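Local coordinates for protein NADH oxidase (Thermus thermophilus, PDB 6RVB) that is an NADH-dependent flavoenzyme that reduces coenzyme A disulfide, using FAD and a redox-active thiol that can carry coenzyme A as a mixed disulfide, at residues Ser36-Leu50 with Leu133-Leu146. Numbering follows the deposited sequence.
Sequences SGWVSYGACGLPYVL and LRTMEDGERLLKAL. With FAD (flavin-adenine dinucleotide), chain E.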
ATOM      1  N   SER A  36      18.474 -17.154 -26.288  1.00 56.12           N
ATOM      2  CA  SER A  36      19.109 -17.637 -25.100  1.00 49.74           C
ATOM      3  C   SER A  36      18.691 -19.030 -24.742  1.00 58.08           C
ATOM      4  O   SER A  36      19.038 -19.544 -23.677  1.00 57.59           O
ATOM      5  CB  SER A  36      18.720 -16.745 -23.951  1.00 56.92           C
ATOM      6  OG  SER A  36      17.551 -17.197 -23.270  1.00 53.88           O
ATOM      7  N   GLY A  37      17.877 -19.673 -25.536  1.00 48.47           N
ATOM      8  CA  GLY A  37      17.497 -20.935 -24.961  1.00 59.54           C
ATOM      9  C   GLY A  37      16.772 -21.013 -23.621  1.00 47.97           C
ATOM     10  O   GLY A  37      16.482 -22.091 -23.173  1.00 49.55           O
ATOM     11  N   TRP A  38      16.380 -19.903 -23.025  1.00 51.63           N
ATOM     12  CA  TRP A  38      15.236 -19.922 -22.108  1.00 49.19           C
ATOM     13  C   TRP A  38      14.262 -18.796 -22.454  1.00 50.73           C
ATOM     14  O   TRP A  38      14.622 -17.749 -22.912  1.00 50.73           O
ATOM     15  CB  TRP A  38      15.671 -19.651 -20.700  1.00 60.69           C
ATOM     16  CG  TRP A  38      16.531 -20.615 -20.028  1.00 60.86           C
ATOM     17  CD1 TRP A  38      17.876 -20.718 -20.105  1.00 58.01           C
ATOM     18  CD2 TRP A  38      16.117 -21.539 -19.079  1.00 55.77           C
ATOM     19  NE1 TRP A  38      18.318 -21.692 -19.275  1.00 59.35           N
ATOM     20  CE2 TRP A  38      17.238 -22.212 -18.632  1.00 59.98           C
ATOM     21  CE3 TRP A  38      14.889 -21.864 -18.543  1.00 64.42           C
ATOM     22  CZ2 TRP A  38      17.166 -23.194 -17.694  1.00 72.14           C
ATOM     23  CZ3 TRP A  38      14.816 -22.852 -17.614  1.00 71.23           C
ATOM     24  CH2 TRP A  38      15.934 -23.508 -17.197  1.00 69.57           C
ATOM     25  N   VAL A  39      13.011 -18.967 -22.152  1.00 49.06           N
ATOM     26  CA  VAL A  39      11.995 -18.054 -22.639  1.00 48.84           C
ATOM     27  C   VAL A  39      10.992 -17.818 -21.499  1.00 49.30           C
ATOM     28  O   VAL A  39      10.758 -18.685 -20.647  1.00 47.50           O
ATOM     29  CB  VAL A  39      11.334 -18.659 -23.969  1.00 47.55           C
ATOM     30  CG1 VAL A  39      10.040 -19.374 -23.742  1.00 42.29           C
ATOM     31  CG2 VAL A  39      11.172 -17.648 -25.012  1.00 45.29           C
ATOM     32  N   SER A  40      10.419 -16.642 -21.449  1.00 47.38           N
ATOM     33  CA  SER A  40       9.388 -16.361 -20.465  1.00 52.41           C
ATOM     34  C   SER A  40       9.741 -16.661 -19.012  1.00 54.22           C
ATOM     35  O   SER A  40       9.117 -17.500 -18.393  1.00 50.08           O
ATOM     36  CB  SER A  40       8.125 -17.097 -20.852  1.00 45.61           C
ATOM     37  OG  SER A  40       7.078 -16.755 -19.995  1.00 47.84           O
ATOM     38  N   TYR A  41      10.709 -15.958 -18.442  1.00 51.95           N
ATOM     39  CA  TYR A  41      11.133 -16.258 -17.084  1.00 44.42           C
ATOM     40  C   TYR A  41      11.377 -14.967 -16.296  1.00 49.33           C
ATOM     41  O   TYR A  41      11.569 -13.882 -16.827  1.00 51.00           O
ATOM     42  CB  TYR A  41      12.397 -17.125 -17.128  1.00 43.02           C
ATOM     43  CG  TYR A  41      13.576 -16.403 -17.784  1.00 53.75           C
ATOM     44  CD1 TYR A  41      13.780 -16.464 -19.117  1.00 48.70           C
ATOM     45  CD2 TYR A  41      14.460 -15.618 -17.031  1.00 48.10           C
ATOM     46  CE1 TYR A  41      14.799 -15.791 -19.675  1.00 56.85           C
ATOM     47  CE2 TYR A  41      15.480 -14.937 -17.599  1.00 51.82           C
ATOM     48  CZ  TYR A  41      15.662 -15.028 -18.934  1.00 59.18           C
ATOM     49  OH  TYR A  41      16.711 -14.385 -19.598  1.00 64.72           O
ATOM     50  N   GLY A  42      11.400 -15.068 -14.988  1.00 46.18           N
ATOM     51  CA  GLY A  42      11.418 -13.861 -14.221  1.00 47.12           C
ATOM     52  C   GLY A  42      12.791 -13.528 -13.826  1.00 45.40           C
ATOM     53  O   GLY A  42      13.186 -13.952 -12.787  1.00 45.52           O
ATOM     54  N   ALA A  43      13.506 -12.757 -14.624  1.00 45.20           N
ATOM     55  CA  ALA A  43      14.873 -12.431 -14.258  1.00 49.45           C
ATOM     56  C   ALA A  43      14.978 -11.809 -12.869  1.00 50.33           C
ATOM     57  O   ALA A  43      15.976 -11.938 -12.191  1.00 49.24           O
ATOM     58  CB  ALA A  43      15.467 -11.555 -15.238  1.00 56.61           C
ATOM     59  N   CYS A  44      13.911 -11.189 -12.436  1.00 47.56           N
ATOM     60  CA  CYS A  44      13.831 -10.533 -11.151  1.00 52.91           C
ATOM     61  C   CYS A  44      13.966 -11.495 -10.023  1.00 49.26           C
ATOM     62  O   CYS A  44      14.243 -11.101  -8.917  1.00 50.10           O
ATOM     63  CB  CYS A  44      12.490  -9.833 -11.001  1.00 59.98           C
ATOM     64  SG  CYS A  44      11.619  -9.435 -12.598  1.00 90.22           S
ATOM     65  N   GLY A  45      13.745 -12.766 -10.292  1.00 47.78           N
ATOM     66  CA  GLY A  45      13.768 -13.753  -9.245  1.00 44.19           C
ATOM     67  C   GLY A  45      15.152 -14.341  -9.038  1.00 51.66           C
ATOM     68  O   GLY A  45      15.365 -15.099  -8.047  1.00 49.57           O
ATOM     69  N   LEU A  46      16.095 -14.015  -9.934  1.00 44.26           N
ATOM     70  CA  LEU A  46      17.417 -14.616  -9.823  1.00 42.62           C
ATOM     71  C   LEU A  46      18.070 -14.410  -8.442  1.00 45.83           C
ATOM     72  O   LEU A  46      18.704 -15.311  -7.899  1.00 45.02           O
ATOM     73  CB  LEU A  46      18.342 -14.204 -10.980  1.00 40.62           C
ATOM     74  CG  LEU A  46      17.928 -14.655 -12.392  1.00 38.69           C
ATOM     75  CD1 LEU A  46      18.583 -13.752 -13.406  1.00 38.56           C
ATOM     76  CD2 LEU A  46      18.272 -16.104 -12.634  1.00 36.54           C
ATOM     77  N   PRO A  47      17.932 -13.222  -7.851  1.00 40.51           N
ATOM     78  CA  PRO A  47      18.688 -13.195  -6.620  1.00 35.78           C
ATOM     79  C   PRO A  47      18.158 -14.115  -5.568  1.00 43.05           C
ATOM     80  O   PRO A  47      18.939 -14.478  -4.695  1.00 44.46           O
ATOM     81  CB  PRO A  47      18.562 -11.764  -6.212  1.00 36.74           C
ATOM     82  CG  PRO A  47      18.535 -11.088  -7.479  1.00 37.16           C
ATOM     83  CD  PRO A  47      17.721 -11.876  -8.360  1.00 39.93           C
ATOM     84  N   TYR A  48      16.883 -14.509  -5.668  1.00 44.19           N
ATOM     85  CA  TYR A  48      16.228 -15.390  -4.691  1.00 45.00           C
ATOM     86  C   TYR A  48      16.611 -16.865  -4.865  1.00 51.22           C
ATOM     87  O   TYR A  48      16.473 -17.675  -3.939  1.00 52.38           O
ATOM     88  CB  TYR A  48      14.717 -15.114  -4.625  1.00 33.36           C
ATOM     89  CG  TYR A  48      14.551 -13.665  -4.295  1.00 40.51           C
ATOM     90  CD1 TYR A  48      14.981 -13.153  -3.070  1.00 43.06           C
ATOM     91  CD2 TYR A  48      14.068 -12.779  -5.236  1.00 42.15           C
ATOM     92  CE1 TYR A  48      14.888 -11.840  -2.787  1.00 48.52           C
ATOM     93  CE2 TYR A  48      13.984 -11.418  -4.961  1.00 41.48           C
ATOM     94  CZ  TYR A  48      14.417 -10.961  -3.733  1.00 47.76           C
ATOM     95  OH  TYR A  48      14.385  -9.606  -3.446  1.00 57.04           O
ATOM     96  N   VAL A  49      17.145 -17.180  -6.038  1.00 46.31           N
ATOM     97  CA  VAL A  49      17.590 -18.521  -6.385  1.00 46.38           C
ATOM     98  C   VAL A  49      19.060 -18.645  -5.976  1.00 48.94           C
ATOM     99  O   VAL A  49      19.365 -19.551  -5.259  1.00 54.11           O
ATOM    100  CB  VAL A  49      17.341 -18.812  -7.889  1.00 40.46           C
ATOM    101  CG1 VAL A  49      18.059 -19.983  -8.338  1.00 37.51           C
ATOM    102  CG2 VAL A  49      15.970 -19.005  -8.072  1.00 42.20           C
ATOM    103  N   LEU A  50      19.936 -17.761  -6.468  1.00 42.99           N
ATOM    104  CA  LEU A  50      21.248 -17.500  -5.907  1.00 42.32           C
ATOM    105  C   LEU A  50      21.325 -17.676  -4.365  1.00 42.42           C
ATOM    106  O   LEU A  50      22.247 -18.332  -3.886  1.00 42.22           O
ATOM    107  CB  LEU A  50      21.653 -16.085  -6.314  1.00 31.93           C
ATOM    108  CG  LEU A  50      22.551 -16.138  -7.505  1.00 42.88           C
ATOM    109  CD1 LEU A  50      22.334 -17.411  -8.434  1.00 28.71           C
ATOM    110  CD2 LEU A  50      22.496 -14.819  -8.199  1.00 23.61           C
ATOM    111  N   LEU A 133      24.915 -10.352 -13.962  1.00 47.05           N
ATOM    112  CA  LEU A 133      23.652 -11.023 -13.540  1.00 49.89           C
ATOM    113  C   LEU A 133      22.487 -10.543 -14.278  1.00 51.82           C
ATOM    114  O   LEU A 133      21.832  -9.632 -13.834  1.00 57.78           O
ATOM    115  CB  LEU A 133      23.282 -10.739 -12.101  1.00 45.49           C
ATOM    116  CG  LEU A 133      22.771 -11.942 -11.338  1.00 47.14           C
ATOM    117  CD1 LEU A 133      21.794 -11.551 -10.233  1.00 39.15           C
ATOM    118  CD2 LEU A 133      22.160 -12.890 -12.241  1.00 43.98           C
ATOM    119  N   ARG A 134      22.176 -11.186 -15.382  1.00 53.65           N
ATOM    120  CA  ARG A 134      21.116 -10.704 -16.264  1.00 50.74           C
ATOM    121  C   ARG A 134      20.231 -11.828 -16.812  1.00 49.24           C
ATOM    122  O   ARG A 134      19.083 -11.613 -17.081  1.00 55.21           O
ATOM    123  CB  ARG A 134      21.738  -9.907 -17.400  1.00 49.72           C
ATOM    124  CG  ARG A 134      20.821  -9.125 -18.278  1.00 52.69           C
ATOM    125  CD  ARG A 134      20.436  -7.838 -17.613  1.00 63.26           C
ATOM    126  NE  ARG A 134      19.195  -7.338 -18.171  1.00 58.62           N
ATOM    127  CZ  ARG A 134      18.395  -6.532 -17.505  1.00 74.73           C
ATOM    128  NH1 ARG A 134      18.754  -6.109 -16.248  1.00 62.83           N
ATOM    129  NH2 ARG A 134      17.268  -6.161 -18.121  1.00 76.79           N
ATOM    130  N   THR A 135      20.732 -13.040 -16.954  1.00 45.88           N
ATOM    131  CA  THR A 135      20.020 -14.058 -17.722  1.00 46.22           C
ATOM    132  C   THR A 135      20.021 -15.366 -16.994  1.00 49.96           C
ATOM    133  O   THR A 135      20.697 -15.492 -15.983  1.00 47.11           O
ATOM    134  CB  THR A 135      20.757 -14.311 -19.011  1.00 52.12           C
ATOM    135  OG1 THR A 135      22.021 -14.919 -18.714  1.00 54.65           O
ATOM    136  CG2 THR A 135      21.060 -13.048 -19.668  1.00 35.59           C
ATOM    137  N   MET A 136      19.310 -16.375 -17.489  1.00 53.17           N
ATOM    138  CA  MET A 136      19.280 -17.629 -16.733  1.00 47.57           C
ATOM    139  C   MET A 136      20.643 -18.240 -16.790  1.00 50.10           C
ATOM    140  O   MET A 136      21.074 -18.875 -15.884  1.00 51.33           O
ATOM    141  CB  MET A 136      18.216 -18.574 -17.199  1.00 44.38           C
ATOM    142  CG  MET A 136      16.852 -18.000 -17.089  1.00 54.76           C
ATOM    143  SD  MET A 136      16.012 -18.469 -15.565  1.00 65.08           S
ATOM    144  CE  MET A 136      16.145 -20.284 -15.784  1.00 54.41           C
ATOM    145  N   GLU A 137      21.369 -17.999 -17.855  1.00 51.62           N
ATOM    146  CA  GLU A 137      22.661 -18.616 -17.971  1.00 51.85           C
ATOM    147  C   GLU A 137      23.577 -18.033 -16.948  1.00 53.19           C
ATOM    148  O   GLU A 137      24.313 -18.767 -16.302  1.00 52.50           O
ATOM    149  CB  GLU A 137      23.203 -18.417 -19.377  1.00 55.47           C
ATOM    150  CG  GLU A 137      22.568 -19.356 -20.482  1.00 64.79           C
ATOM    151  CD  GLU A 137      21.134 -18.939 -21.009  1.00 75.88           C
ATOM    152  OE1 GLU A 137      20.670 -17.762 -20.828  1.00 61.46           O
ATOM    153  OE2 GLU A 137      20.467 -19.828 -21.618  1.00 68.30           O
ATOM    154  N   ASP A 138      23.544 -16.713 -16.799  1.00 50.54           N
ATOM    155  CA  ASP A 138      24.296 -16.056 -15.711  1.00 52.21           C
ATOM    156  C   ASP A 138      23.923 -16.698 -14.374  1.00 53.58           C
ATOM    157  O   ASP A 138      24.779 -16.934 -13.524  1.00 48.37           O
ATOM    158  CB  ASP A 138      24.011 -14.554 -15.613  1.00 52.08           C
ATOM    159  CG  ASP A 138      24.492 -13.788 -16.789  1.00 60.27           C
ATOM    160  OD1 ASP A 138      25.462 -14.265 -17.423  1.00 73.47           O
ATOM    161  OD2 ASP A 138      23.918 -12.705 -17.078  1.00 59.19           O
ATOM    162  N   GLY A 139      22.644 -17.000 -14.193  1.00 46.23           N
ATOM    163  CA  GLY A 139      22.278 -17.714 -12.995  1.00 42.41           C
ATOM    164  C   GLY A 139      23.008 -19.009 -12.754  1.00 44.79           C
ATOM    165  O   GLY A 139      23.486 -19.215 -11.685  1.00 45.73           O
ATOM    166  N   GLU A 140      23.014 -19.886 -13.747  1.00 51.55           N
ATOM    167  CA  GLU A 140      23.697 -21.147 -13.703  1.00 52.22           C
ATOM    168  C   GLU A 140      25.187 -20.896 -13.402  1.00 54.85           C
ATOM    169  O   GLU A 140      25.740 -21.463 -12.491  1.00 56.42           O
ATOM    170  CB  GLU A 140      23.553 -21.856 -15.033  1.00 50.44           C
ATOM    171  CG  GLU A 140      22.263 -22.506 -15.266  1.00 66.80           C
ATOM    172  CD  GLU A 140      22.019 -22.961 -16.761  1.00 84.91           C
ATOM    173  OE1 GLU A 140      21.100 -23.816 -17.057  1.00 73.65           O
ATOM    174  OE2 GLU A 140      22.733 -22.427 -17.629  1.00 80.54           O
ATOM    175  N   ARG A 141      25.873 -20.073 -14.162  1.00 46.38           N
ATOM    176  CA  ARG A 141      27.273 -19.824 -13.834  1.00 52.73           C
ATOM    177  C   ARG A 141      27.467 -19.509 -12.341  1.00 53.63           C
ATOM    178  O   ARG A 141      28.276 -20.114 -11.675  1.00 52.21           O
ATOM    179  CB  ARG A 141      27.832 -18.658 -14.685  1.00 51.64           C
ATOM    180  CG  ARG A 141      27.804 -18.904 -16.157  1.00 51.57           C
ATOM    181  CD  ARG A 141      28.673 -17.967 -16.945  1.00 55.54           C
ATOM    182  NE  ARG A 141      28.415 -18.295 -18.346  1.00 85.76           N
ATOM    183  CZ  ARG A 141      27.395 -17.799 -19.066  1.00 85.63           C
ATOM    184  NH1 ARG A 141      26.557 -16.903 -18.524  1.00 67.03           N
ATOM    185  NH2 ARG A 141      27.217 -18.171 -20.346  1.00 76.98           N
ATOM    186  N   LEU A 142      26.718 -18.541 -11.840  1.00 44.54           N
ATOM    187  CA  LEU A 142      26.897 -18.067 -10.514  1.00 40.36           C
ATOM    188  C   LEU A 142      26.569 -19.199  -9.528  1.00 46.52           C
ATOM    189  O   LEU A 142      27.175 -19.326  -8.450  1.00 49.05           O
ATOM    190  CB  LEU A 142      26.022 -16.816 -10.243  1.00 42.81           C
ATOM    191  CG  LEU A 142      26.595 -15.417  -9.962  1.00 38.63           C
ATOM    192  CD1 LEU A 142      28.023 -15.433 -10.012  1.00 35.88           C
ATOM    193  CD2 LEU A 142      26.202 -14.439 -10.976  1.00 49.92           C
ATOM    194  N   LEU A 143      25.594 -20.017  -9.867  1.00 49.37           N
ATOM    195  CA  LEU A 143      25.106 -21.027  -8.940  1.00 41.99           C
ATOM    196  C   LEU A 143      26.177 -22.157  -8.736  1.00 50.84           C
ATOM    197  O   LEU A 143      26.318 -22.760  -7.635  1.00 50.84           O
ATOM    198  CB  LEU A 143      23.806 -21.540  -9.484  1.00 33.78           C
ATOM    199  CG  LEU A 143      22.522 -21.705  -8.718  1.00 42.24           C
ATOM    200  CD1 LEU A 143      22.227 -20.647  -7.638  1.00 48.18           C
ATOM    201  CD2 LEU A 143      21.466 -21.664  -9.803  1.00 39.84           C
ATOM    202  N   LYS A 144      26.944 -22.391  -9.800  1.00 45.00           N
ATOM    203  CA  LYS A 144      28.093 -23.258  -9.836  1.00 47.86           C
ATOM    204  C   LYS A 144      29.253 -22.800  -8.965  1.00 54.74           C
ATOM    205  O   LYS A 144      29.795 -23.603  -8.194  1.00 54.22           O
ATOM    206  CB  LYS A 144      28.570 -23.298 -11.263  1.00 46.76           C
ATOM    207  CG  LYS A 144      28.832 -24.642 -11.842  1.00 57.19           C
ATOM    208  CD  LYS A 144      27.895 -24.999 -13.015  1.00 83.93           C
ATOM    209  CE  LYS A 144      28.386 -24.458 -14.405  1.00 93.00           C
ATOM    210  NZ  LYS A 144      27.271 -24.505 -15.477  1.00 80.63           N
ATOM    211  N   ALA A 145      29.628 -21.519  -9.101  1.00 46.52           N
ATOM    212  CA  ALA A 145      30.626 -20.816  -8.248  1.00 47.24           C
ATOM    213  C   ALA A 145      30.354 -20.685  -6.761  1.00 51.12           C
ATOM    214  O   ALA A 145      31.256 -20.766  -5.957  1.00 55.43           O
ATOM    215  CB  ALA A 145      30.816 -19.473  -8.743  1.00 37.73           C
ATOM    216  N   LEU A 146      29.110 -20.423  -6.430  1.00 44.77           N
ATOM    217  CA  LEU A 146      28.730 -20.015  -5.142  1.00 48.40           C
ATOM    218  C   LEU A 146      29.081 -20.969  -3.971  1.00 54.84           C
ATOM    219  O   LEU A 146      29.615 -20.553  -2.926  1.00 58.39           O
ATOM    220  CB  LEU A 146      27.260 -19.624  -5.196  1.00 49.13           C
ATOM    221  CG  LEU A 146      26.731 -18.252  -4.791  1.00 44.80           C
ATOM    222  CD1 LEU A 146      27.822 -17.187  -4.702  1.00 40.88           C
ATOM    223  CD2 LEU A 146      25.692 -17.849  -5.787  1.00 37.71           C
TER
HETATM  224  PA  FAD E 501      15.063  -9.200 -21.543  1.00117.22           P
HETATM  225  O1A FAD E 501      16.488  -8.447 -21.410  1.00 82.62           O
HETATM  226  O2A FAD E 501      14.331  -9.789 -20.319  1.00 89.28           O
HETATM  227  O5B FAD E 501      15.154 -10.425 -22.669  1.00 90.85           O
HETATM  228  C5B FAD E 501      15.716 -10.239 -24.012  1.00 84.64           C
HETATM  229  C4B FAD E 501      16.067 -11.575 -24.667  1.00 75.68           C
HETATM  230  O4B FAD E 501      15.999 -11.357 -26.066  1.00 65.78           O
HETATM  231  C3B FAD E 501      17.437 -12.077 -24.240  1.00 72.84           C
HETATM  232  O3B FAD E 501      17.383 -13.373 -23.542  1.00 70.75           O
HETATM  233  C2B FAD E 501      18.082 -12.223 -25.551  1.00 71.75           C
HETATM  234  O2B FAD E 501      18.654 -13.525 -25.403  1.00 80.19           O
HETATM  235  C1B FAD E 501      16.964 -12.128 -26.635  1.00 68.02           C
HETATM  236  N9A FAD E 501      17.541 -11.473 -27.858  1.00 78.15           N
HETATM  237  C8A FAD E 501      18.336 -10.352 -27.894  1.00 65.47           C
HETATM  238  N7A FAD E 501      18.835 -10.102 -29.136  1.00 57.27           N
HETATM  239  C5A FAD E 501      18.338 -11.073 -29.942  1.00 68.23           C
HETATM  240  C6A FAD E 501      18.478 -11.369 -31.396  1.00 63.20           C
HETATM  241  N6A FAD E 501      19.222 -10.502 -32.146  1.00 60.40           N
HETATM  242  N1A FAD E 501      17.838 -12.475 -31.866  1.00 56.31           N
HETATM  243  C2A FAD E 501      17.076 -13.269 -31.020  1.00 64.23           C
HETATM  244  N3A FAD E 501      16.874 -13.095 -29.671  1.00 58.45           N
HETATM  245  C4A FAD E 501      17.488 -11.996 -29.107  1.00 69.21           C
HETATM  246  N1  FAD E 501      12.179  -5.610 -12.857  1.00 80.98           N
HETATM  247  C2  FAD E 501      11.216  -5.215 -11.964  1.00 72.25           C
HETATM  248  O2  FAD E 501      10.185  -4.596 -12.366  1.00 61.76           O
HETATM  249  N3  FAD E 501      11.360  -5.515 -10.659  1.00 76.91           N
HETATM  250  C4  FAD E 501      12.414  -6.240 -10.143  1.00 92.14           C
HETATM  251  O4  FAD E 501      12.551  -6.542  -8.895  1.00 92.95           O
HETATM  252  C4X FAD E 501      13.470  -6.735 -11.082  1.00 84.95           C
HETATM  253  N5  FAD E 501      14.526  -7.476 -10.587  1.00 80.23           N
HETATM  254  C5X FAD E 501      15.479  -7.879 -11.489  1.00 87.35           C
HETATM  255  C6  FAD E 501      16.594  -8.627 -11.034  1.00 76.29           C
HETATM  256  C7  FAD E 501      17.580  -9.069 -11.938  1.00 69.79           C
HETATM  257  C7M FAD E 501      18.736  -9.863 -11.395  1.00 59.29           C
HETATM  258  C8  FAD E 501      17.462  -8.760 -13.414  1.00 69.42           C
HETATM  259  C8M FAD E 501      18.484  -9.198 -14.429  1.00 58.68           C
HETATM  260  C9  FAD E 501      16.371  -7.992 -13.872  1.00 88.35           C
HETATM  261  C9A FAD E 501      15.353  -7.526 -12.992  1.00 93.97           C
HETATM  262  N10 FAD E 501      14.227  -6.772 -13.503  1.00 84.55           N
HETATM  263  C10 FAD E 501      13.278  -6.356 -12.532  1.00 79.95           C
HETATM  264  C1' FAD E 501      14.090  -6.370 -14.920  1.00 76.74           C
HETATM  265  C2' FAD E 501      13.626  -7.435 -15.863  1.00 77.88           C
HETATM  266  O2' FAD E 501      14.626  -8.430 -16.028  1.00 82.93           O
HETATM  267  C3' FAD E 501      13.422  -6.857 -17.235  1.00 71.57           C
HETATM  268  O3' FAD E 501      12.837  -5.564 -17.137  1.00 53.38           O
HETATM  269  C4' FAD E 501      12.489  -7.859 -17.941  1.00 75.99           C
HETATM  270  O4' FAD E 501      12.953  -9.255 -17.996  1.00 70.82           O
HETATM  271  C5' FAD E 501      11.987  -7.322 -19.296  1.00 71.54           C
HETATM  272  O5' FAD E 501      12.861  -7.611 -20.380  1.00 69.02           O
HETATM  273  P   FAD E 501      12.451  -7.714 -21.940  1.00 58.16           P
HETATM  274  O1P FAD E 501      11.431  -8.819 -22.155  1.00 64.90           O
HETATM  275  O2P FAD E 501      12.428  -6.437 -22.811  1.00 58.43           O
HETATM  276  O3P FAD E 501      13.890  -8.332 -22.363  1.00 92.69           O
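The active-site loop with the redox cysteine C44 of this pyridine nucleotide-disulphide oxidoreductase, and the short helix that follows it, pack here through W38, Y41, L46 and L50 against L133 in the lead-in and M136, L143 and others along helix 136-145. M136 is the linking side chain, lying between two aromatic rings. With CG anti to the carbonyl carbon (chi1 -60°), CG lies over one face of Y41, 3.4 Å from the ring centroid. Bends at chi2 and chi3 then carry CE over the six-membered ring of W38, 3.2 Å from that centroid. SD makes an oblique Met-aromatic contact with Y41 and a longer one above the W38 face. At the indole edge E137 OE2 lies in the ring plane near CD1, the carboxylate turned 68° to the ring. Replacing the indole of W38 with an alanine is likely to leave the M136 methyl without the ring face it lies over and to open a gap beside the E137 carboxylate.

Deeper in, helices 46-50 and 136-145 run nearly parallel, 20° apart. L46 CD1 meets L133 CD2 at 3.9 Å, while L50 CD2 and L133 CD1 come tip to tip; the other L50 branch, CD1, lies against L143 CD1. T135 N-caps the second helix: its OG1 accepts from D138 N at 3.0 Å, and D138 completes the capping box through a weak bond from T135 N.

Both segments also touch the flavin. C44, covalently linked to coenzyme A, sits at the isoalloxazine; R134 is salt-bridged to D281; and the flavin methyl C7M touches both P47 CD, at 3.8 Å, and L133 CD1, at 3.7 Å.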